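Local structure of UPF0678 fatty acid-binding protein-like protein ERS007657_00996 (Mycobacterium tuberculosis, 6R3W) at residues E37-A42 with Y51-R56; R31-L36 with Q153-A158. The protein binds heme b in a wide cleft of a ten-stranded antiparallel beta-barrel and probably isomerises peroxynitrite to nitrate, helping to detoxify reactive nitrogen species. All blocks are in the same frame, centred on the assembly; numbering follows the deposited sequence.

Contact 1 of 2, residues E37-A42 with Y51-R56; sequences EEVVFA and YTQQTR. With HEM (protoporphyrin IX containing Fe), chain B.
Y51 lays the CD1 side of its ring over one face of F41, near the rim, with CD1 3.4 Å from F41 CE1. The planes meet at 34°, with the ring centroids 5.0 Å apart. V39 CG1 reaches the edge of the same tyrosine ring, 3.6 Å from Y51 CE1; with its CG anti to the backbone N (chi1 166°), the Y51 ring lies on the buried face of the sheet, within touch of F41 and V39.

The two strands form an antiparallel beta hairpin of the barrel. E38 pairs with Q54 and V40 with T52 through reciprocal N-H...O bonds, while E37–T55, V39–Q53 and F41–Y51 are the non-hydrogen-bonded pairs. Side chains of these three pairs share the buried face. There an extended E37 passes T55 and Q53, and water 1 links it to the tyrosine, donating to E37 OE2 and to Y51 OH at 2.8 Å each. Both side chains have further partners: E37 OE1 bonds to Y141 OH, and Y51 OH to E67 OE2. T55 turns CG2 toward the heme vinyl, 3.5 Å from HEM CBB, and its OG1 bonds to H65 O.

The opposite face, with E38, V40, T52 and Q54, is exposed to solvent. Water 2 donates to E38 O and also hydrogen-bonds T52 OG1; E38 OE2 stays 4.4 Å from R56 NH1, beyond a salt bridge. The hairpin therefore combines a buried polar network beside the heme, which probably fixes the rotation of E37 and Y51, with a solvent-facing side where opposite charges lie near each other unbridged.

Contact 2 of 2, residues R31-L36 with Q153-A158; sequences RPFEYL and QDHLAA. With HEM (protoporphyrin IX containing Fe), chain B.
Y35 and L156 meet on the floor of the heme cleft of this calycin-type beta-barrel, the tyrosine crossing the leucine at about a right angle with its OH 3.6 Å from L156 CB. Strand segments 33-36 and 153-158 exchange no hydrogen bond; their axes stay 8.9 Å apart at 42°, and the contact is made mainly by side chains. The Y35 hydroxyl also lies against A158 CB, and shares a hydrogen bond with Y141 OH. One face of its ring, offset toward the rim, takes the heme vinyl carbon CBB.

F33 does the same work farther along the porphyrin. Its CG sits between the backbone N and the carbonyl carbon (chi1 59°), and the ring comes to lie under the macrocycle, CZ 3.4 Å from HEM CHB. The ring edge faces the other strand, with CZ 3.7 Å from L156 CD2 and close to H155 CE1.

L156 sends CD2 to that edge and near Y35 CE2, while its CD1 reaches HEM CHC at 3.5 Å. A classic beta bulge, in which H155 and L156 both face L143, lets these consecutive residues approach the heme together. A hydrogen bond from H155 ND1 to K26 O probably holds the imidazole's rotation, leaving NE2 to bind the iron at 2.2 Å, with water 4 on the opposite side of the porphyrin at 2.1 Å from the iron.

Strand 33-42 serves both contacts: its later part pairs edge to edge with strand 48-57 in contact 1, and its earlier part reaches across to strand 153-162 in contact 2. The two meet where R56 O probably accepts a hydrogen bond from L36 N and where E37 packs on A158. Contact 1 is partly buried, with a solvent-facing side and backbone bonds at alternate pairs; contact 2 is a buried meeting of side chains, apolar and aromatic in character. Both touch the heme, yet differently: contact 1 touches a vinyl and a methyl group at the porphyrin's margin, whereas contact 2 lines its proximal face and supplies the protein's axial ligand.

Contact 1 of 2, residues E37-A42 with Y51-R56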
# COMPACT_ATOMS: atom_id res chain seq x y z
N GLU A 37 -3.75 -11.25 3.89
CA GLU A 37 -3.98 -9.80 3.84
C GLU A 37 -5.44 -9.54 3.51
O GLU A 37 -5.95 -10.15 2.55
CB GLU A 37 -3.06 -9.16 2.82
CG GLU A 37 -3.27 -7.67 2.65
CD GLU A 37 -2.17 -6.98 1.89
OE1 GLU A 37 -1.23 -7.67 1.44
OE2 GLU A 37 -2.26 -5.74 1.72
N GLU A 38 -6.03 -8.57 4.21
CA GLU A 38 -7.36 -8.01 3.93
C GLU A 38 -7.20 -6.50 3.78
O GLU A 38 -6.63 -5.87 4.69
CB GLU A 38 -8.34 -8.34 5.06
CG GLU A 38 -8.53 -9.82 5.31
CD GLU A 38 -9.80 -10.38 4.69
OE1 GLU A 38 -10.61 -9.59 4.17
OE2 GLU A 38 -9.95 -11.63 4.69
N VAL A 39 -7.76 -5.95 2.70
CA VAL A 39 -7.72 -4.51 2.40
C VAL A 39 -9.14 -4.01 2.13
O VAL A 39 -9.93 -4.74 1.50
CB VAL A 39 -6.80 -4.26 1.21
CG1 VAL A 39 -7.13 -2.96 0.51
CG2 VAL A 39 -5.34 -4.33 1.64
N VAL A 40 -9.44 -2.82 2.59
CA VAL A 40 -10.69 -2.13 2.20
C VAL A 40 -10.34 -0.75 1.66
O VAL A 40 -9.65 0.00 2.36
CB VAL A 40 -11.69 -2.04 3.36
CG1 VAL A 40 -12.95 -1.31 2.91
CG2 VAL A 40 -12.04 -3.39 3.93
N PHE A 41 -10.88 -0.42 0.50
CA PHE A 41 -10.90 0.95 -0.05
C PHE A 41 -12.33 1.46 -0.03
O PHE A 41 -13.23 0.73 -0.49
CB PHE A 41 -10.38 0.99 -1.48
CG PHE A 41 -8.90 0.82 -1.63
CD1 PHE A 41 -8.03 1.88 -1.42
CD2 PHE A 41 -8.37 -0.37 -2.10
CE1 PHE A 41 -6.67 1.74 -1.62
CE2 PHE A 41 -7.00 -0.52 -2.30
CZ PHE A 41 -6.16 0.55 -2.09
N ALA A 42 -12.53 2.66 0.48
CA ALA A 42 -13.85 3.30 0.52
C ALA A 42 -13.68 4.81 0.31
O ALA A 42 -12.57 5.25 0.03
CB ALA A 42 -14.54 2.97 1.81
N TYR A 51 -8.36 3.88 3.20
CA TYR A 51 -7.62 2.63 2.98
C TYR A 51 -7.23 2.03 4.31
O TYR A 51 -6.63 2.72 5.14
CB TYR A 51 -6.39 2.88 2.12
CG TYR A 51 -5.37 1.77 2.09
CD1 TYR A 51 -5.60 0.57 1.43
CD2 TYR A 51 -4.22 1.88 2.83
CE1 TYR A 51 -4.66 -0.45 1.46
CE2 TYR A 51 -3.25 0.89 2.84
CZ TYR A 51 -3.47 -0.28 2.15
OH TYR A 51 -2.54 -1.29 2.18
N THR A 52 -7.51 0.74 4.48
CA THR A 52 -7.01 -0.01 5.63
C THR A 52 -6.53 -1.38 5.19
O THR A 52 -7.17 -1.97 4.31
CB THR A 52 -8.07 -0.11 6.71
OG1 THR A 52 -9.20 -0.74 6.11
CG2 THR A 52 -8.42 1.24 7.30
N GLN A 53 -5.52 -1.86 5.87
CA GLN A 53 -4.90 -3.17 5.65
C GLN A 53 -4.79 -3.86 7.00
O GLN A 53 -4.29 -3.22 7.95
CB GLN A 53 -3.51 -3.02 5.02
CG GLN A 53 -2.77 -4.34 4.84
CD GLN A 53 -1.27 -4.17 4.84
OE1 GLN A 53 -0.61 -4.34 3.82
NE2 GLN A 53 -0.72 -3.87 6.01
N GLN A 54 -5.11 -5.14 7.05
CA GLN A 54 -4.71 -6.02 8.18
C GLN A 54 -4.06 -7.26 7.61
O GLN A 54 -4.60 -7.86 6.68
CB GLN A 54 -5.89 -6.38 9.08
CG GLN A 54 -5.47 -7.18 10.32
CD GLN A 54 -4.56 -6.42 11.27
OE1 GLN A 54 -4.96 -5.43 11.90
NE2 GLN A 54 -3.37 -6.98 11.51
N THR A 55 -2.95 -7.68 8.20
CA THR A 55 -2.29 -8.93 7.78
C THR A 55 -2.14 -9.85 8.97
O THR A 55 -2.11 -9.35 10.13
CB THR A 55 -0.93 -8.67 7.11
OG1 THR A 55 0.02 -8.25 8.10
CG2 THR A 55 -1.05 -7.66 5.98
N ARG A 56 -2.03 -11.14 8.69
CA ARG A 56 -1.88 -12.15 9.75
C ARG A 56 -1.05 -13.31 9.23
O ARG A 56 -0.96 -13.50 8.01
CB ARG A 56 -3.24 -12.63 10.26
CG ARG A 56 -4.11 -13.31 9.23
CD ARG A 56 -5.49 -13.59 9.80
NE ARG A 56 -6.29 -14.46 8.95
CZ ARG A 56 -6.88 -14.07 7.82
NH1 ARG A 56 -6.66 -12.87 7.33
NH2 ARG A 56 -7.60 -14.94 7.13
CHA HEM B . 10.46 -6.86 9.59
CHB HEM B . 6.17 -8.46 8.15
CHC HEM B . 5.19 -4.13 6.15
CHD HEM B . 9.32 -2.40 8.04
C1A HEM B . 9.37 -7.66 9.37
C2A HEM B . 9.22 -8.99 9.88
C3A HEM B . 8.01 -9.43 9.48
C4A HEM B . 7.41 -8.39 8.71
CMA HEM B . 7.37 -10.75 9.81
CAA HEM B . 10.23 -9.75 10.72
CBA HEM B . 9.74 -9.89 12.16
CGA HEM B . 9.58 -8.55 12.79
O1A HEM B . 8.47 -8.21 13.24
O2A HEM B . 10.57 -7.80 12.91
C1B HEM B . 5.55 -7.42 7.43
C2B HEM B . 4.24 -7.53 6.85
C3B HEM B . 3.97 -6.32 6.24
C4B HEM B . 5.13 -5.46 6.52
CMB HEM B . 3.34 -8.74 6.91
CAB HEM B . 2.80 -5.89 5.44
CBB HEM B . 2.11 -6.75 4.71
C1C HEM B . 6.21 -3.26 6.53
C2C HEM B . 6.27 -1.88 6.24
C3C HEM B . 7.40 -1.39 6.84
C4C HEM B . 8.10 -2.51 7.41
CMC HEM B . 5.25 -1.15 5.43
CAC HEM B . 7.86 0.01 6.95
CBC HEM B . 7.02 1.01 7.26
C1D HEM B . 9.99 -3.50 8.56
C2D HEM B . 11.30 -3.39 9.21
C3D HEM B . 11.61 -4.61 9.65
C4D HEM B . 10.50 -5.50 9.25
CMD HEM B . 12.10 -2.13 9.43
CAD HEM B . 12.63 -4.90 10.72
CBD HEM B . 13.90 -5.32 10.13
CGD HEM B . 14.94 -5.54 11.23
O1D HEM B . 14.73 -5.63 12.49
O2D HEM B . 16.02 -5.61 10.85
NA HEM B . 8.22 -7.31 8.67
NB HEM B . 6.03 -6.18 7.21
NC HEM B . 7.35 -3.64 7.20
ND HEM B . 9.53 -4.79 8.61
FE HEM B . 7.86 -5.50 7.88
O HOH W 1 -1.94 -3.31 0.28
O HOH W 2 -8.57 -3.95 6.18
O HOH W 3 -7.98 -13.01 4.96
O HOH W 4 6.88 -4.96 9.71

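Contact 2 of 2, residues R31-L36 with Q153-A158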
# COMPACT_ATOMS: atom_id res chain seq x y z
N ARG A 31 14.27 -13.27 8.92
CA ARG A 31 13.95 -14.51 8.20
C ARG A 31 12.75 -14.27 7.30
O ARG A 31 11.83 -13.51 7.63
CB ARG A 31 13.67 -15.66 9.16
CG ARG A 31 14.87 -16.00 10.03
CD ARG A 31 15.98 -16.65 9.22
NE ARG A 31 15.58 -17.96 8.69
CZ ARG A 31 15.55 -19.09 9.39
NH1 ARG A 31 15.88 -19.09 10.68
NH2 ARG A 31 15.14 -20.22 8.83
N PRO A 32 12.67 -14.96 6.15
CA PRO A 32 11.52 -14.82 5.28
C PRO A 32 10.22 -15.22 5.97
O PRO A 32 10.24 -16.04 6.90
CB PRO A 32 11.83 -15.73 4.09
CG PRO A 32 13.35 -15.76 4.05
CD PRO A 32 13.79 -15.67 5.50
N PHE A 33 9.11 -14.76 5.42
CA PHE A 33 7.79 -15.00 6.04
C PHE A 33 6.72 -14.94 4.95
O PHE A 33 6.97 -14.46 3.82
CB PHE A 33 7.51 -13.98 7.15
CG PHE A 33 7.53 -12.54 6.67
CD1 PHE A 33 6.41 -11.96 6.09
CD2 PHE A 33 8.73 -11.83 6.63
CE1 PHE A 33 6.46 -10.68 5.54
CE2 PHE A 33 8.78 -10.56 6.07
CZ PHE A 33 7.65 -9.99 5.52
N GLU A 34 5.53 -15.41 5.30
CA GLU A 34 4.34 -15.19 4.46
C GLU A 34 3.17 -14.71 5.32
O GLU A 34 3.23 -14.83 6.55
CB GLU A 34 4.03 -16.45 3.64
CG GLU A 34 3.87 -17.72 4.45
CD GLU A 34 3.69 -18.95 3.59
OE1 GLU A 34 3.48 -18.78 2.35
OE2 GLU A 34 3.61 -20.05 4.14
N TYR A 35 2.13 -14.24 4.66
CA TYR A 35 1.01 -13.58 5.36
C TYR A 35 -0.25 -13.67 4.53
O TYR A 35 -0.19 -13.73 3.28
CB TYR A 35 1.37 -12.12 5.69
CG TYR A 35 1.71 -11.26 4.50
CD1 TYR A 35 0.75 -10.47 3.89
CD2 TYR A 35 3.02 -11.13 4.07
CE1 TYR A 35 1.08 -9.62 2.84
CE2 TYR A 35 3.36 -10.30 3.01
CZ TYR A 35 2.39 -9.53 2.41
OH TYR A 35 2.74 -8.66 1.39
N LEU A 36 -1.39 -13.58 5.23
CA LEU A 36 -2.71 -13.31 4.65
C LEU A 36 -3.01 -11.82 4.82
O LEU A 36 -2.53 -11.23 5.81
CB LEU A 36 -3.76 -14.17 5.35
CG LEU A 36 -3.52 -15.66 5.31
CD1 LEU A 36 -4.63 -16.42 6.03
CD2 LEU A 36 -3.37 -16.15 3.88
N GLN A 153 15.26 -2.39 -1.58
CA GLN A 153 15.08 -3.75 -2.11
C GLN A 153 13.73 -4.31 -1.66
O GLN A 153 13.13 -3.77 -0.72
CB GLN A 153 16.23 -4.65 -1.65
CG GLN A 153 16.27 -4.85 -0.15
CD GLN A 153 17.51 -5.59 0.25
OE1 GLN A 153 17.55 -6.82 0.20
NE2 GLN A 153 18.53 -4.83 0.63
N ASP A 154 13.32 -5.41 -2.24
CA ASP A 154 12.01 -6.02 -1.90
C ASP A 154 11.91 -6.25 -0.38
O ASP A 154 12.82 -6.87 0.21
CB ASP A 154 11.81 -7.34 -2.61
CG ASP A 154 11.43 -7.20 -4.08
OD1 ASP A 154 11.34 -6.05 -4.56
OD2 ASP A 154 11.28 -8.25 -4.74
N HIS A 155 10.76 -5.91 0.19
CA HIS A 155 10.34 -6.41 1.52
C HIS A 155 9.08 -7.25 1.40
O HIS A 155 8.94 -8.18 2.17
CB HIS A 155 10.16 -5.27 2.55
CG HIS A 155 9.73 -5.70 3.93
ND1 HIS A 155 10.32 -6.74 4.60
CD2 HIS A 155 8.88 -5.11 4.83
CE1 HIS A 155 9.78 -6.84 5.82
NE2 HIS A 155 8.88 -5.88 5.97
N LEU A 156 8.16 -6.88 0.50
CA LEU A 156 6.84 -7.54 0.41
C LEU A 156 6.45 -7.72 -1.05
O LEU A 156 6.70 -6.81 -1.85
CB LEU A 156 5.75 -6.70 1.09
CG LEU A 156 6.01 -6.22 2.50
CD1 LEU A 156 5.00 -5.14 2.85
CD2 LEU A 156 5.94 -7.37 3.51
N ALA A 157 5.57 -8.68 -1.28
CA ALA A 157 4.68 -8.65 -2.46
C ALA A 157 3.49 -9.55 -2.19
O ALA A 157 3.63 -10.56 -1.49
CB ALA A 157 5.43 -9.06 -3.69
N ALA A 158 2.34 -9.20 -2.74
CA ALA A 158 1.11 -9.99 -2.49
C ALA A 158 0.17 -9.92 -3.67
O ALA A 158 0.31 -9.03 -4.53
CB ALA A 158 0.41 -9.49 -1.25
CHA HEM B . 10.46 -6.86 9.59
CHB HEM B . 6.17 -8.46 8.15
CHC HEM B . 5.19 -4.13 6.15
CHD HEM B . 9.32 -2.40 8.04
C1A HEM B . 9.37 -7.66 9.37
C2A HEM B . 9.22 -8.99 9.88
C3A HEM B . 8.01 -9.43 9.48
C4A HEM B . 7.41 -8.39 8.71
CMA HEM B . 7.37 -10.75 9.81
CAA HEM B . 10.23 -9.75 10.72
CBA HEM B . 9.74 -9.89 12.16
CGA HEM B . 9.58 -8.55 12.79
O1A HEM B . 8.47 -8.21 13.24
O2A HEM B . 10.57 -7.80 12.91
C1B HEM B . 5.55 -7.42 7.43
C2B HEM B . 4.24 -7.53 6.85
C3B HEM B . 3.97 -6.32 6.24
C4B HEM B . 5.13 -5.46 6.52
CMB HEM B . 3.34 -8.74 6.91
CAB HEM B . 2.80 -5.89 5.44
CBB HEM B . 2.11 -6.75 4.71
C1C HEM B . 6.21 -3.26 6.53
C2C HEM B . 6.27 -1.88 6.24
C3C HEM B . 7.40 -1.39 6.84
C4C HEM B . 8.10 -2.51 7.41
CMC HEM B . 5.25 -1.15 5.43
CAC HEM B . 7.86 0.01 6.95
CBC HEM B . 7.02 1.01 7.26
C1D HEM B . 9.99 -3.50 8.56
C2D HEM B . 11.30 -3.39 9.21
C3D HEM B . 11.61 -4.61 9.65
C4D HEM B . 10.50 -5.50 9.25
CMD HEM B . 12.10 -2.13 9.43
CAD HEM B . 12.63 -4.90 10.72
CBD HEM B . 13.90 -5.32 10.13
CGD HEM B . 14.94 -5.54 11.23
O1D HEM B . 14.73 -5.63 12.49
O2D HEM B . 16.02 -5.61 10.85
NA HEM B . 8.22 -7.31 8.67
NB HEM B . 6.03 -6.18 7.21
NC HEM B . 7.35 -3.64 7.20
ND HEM B . 9.53 -4.79 8.61
FE HEM B . 7.86 -5.50 7.88
O HOH W 4 6.88 -4.96 9.71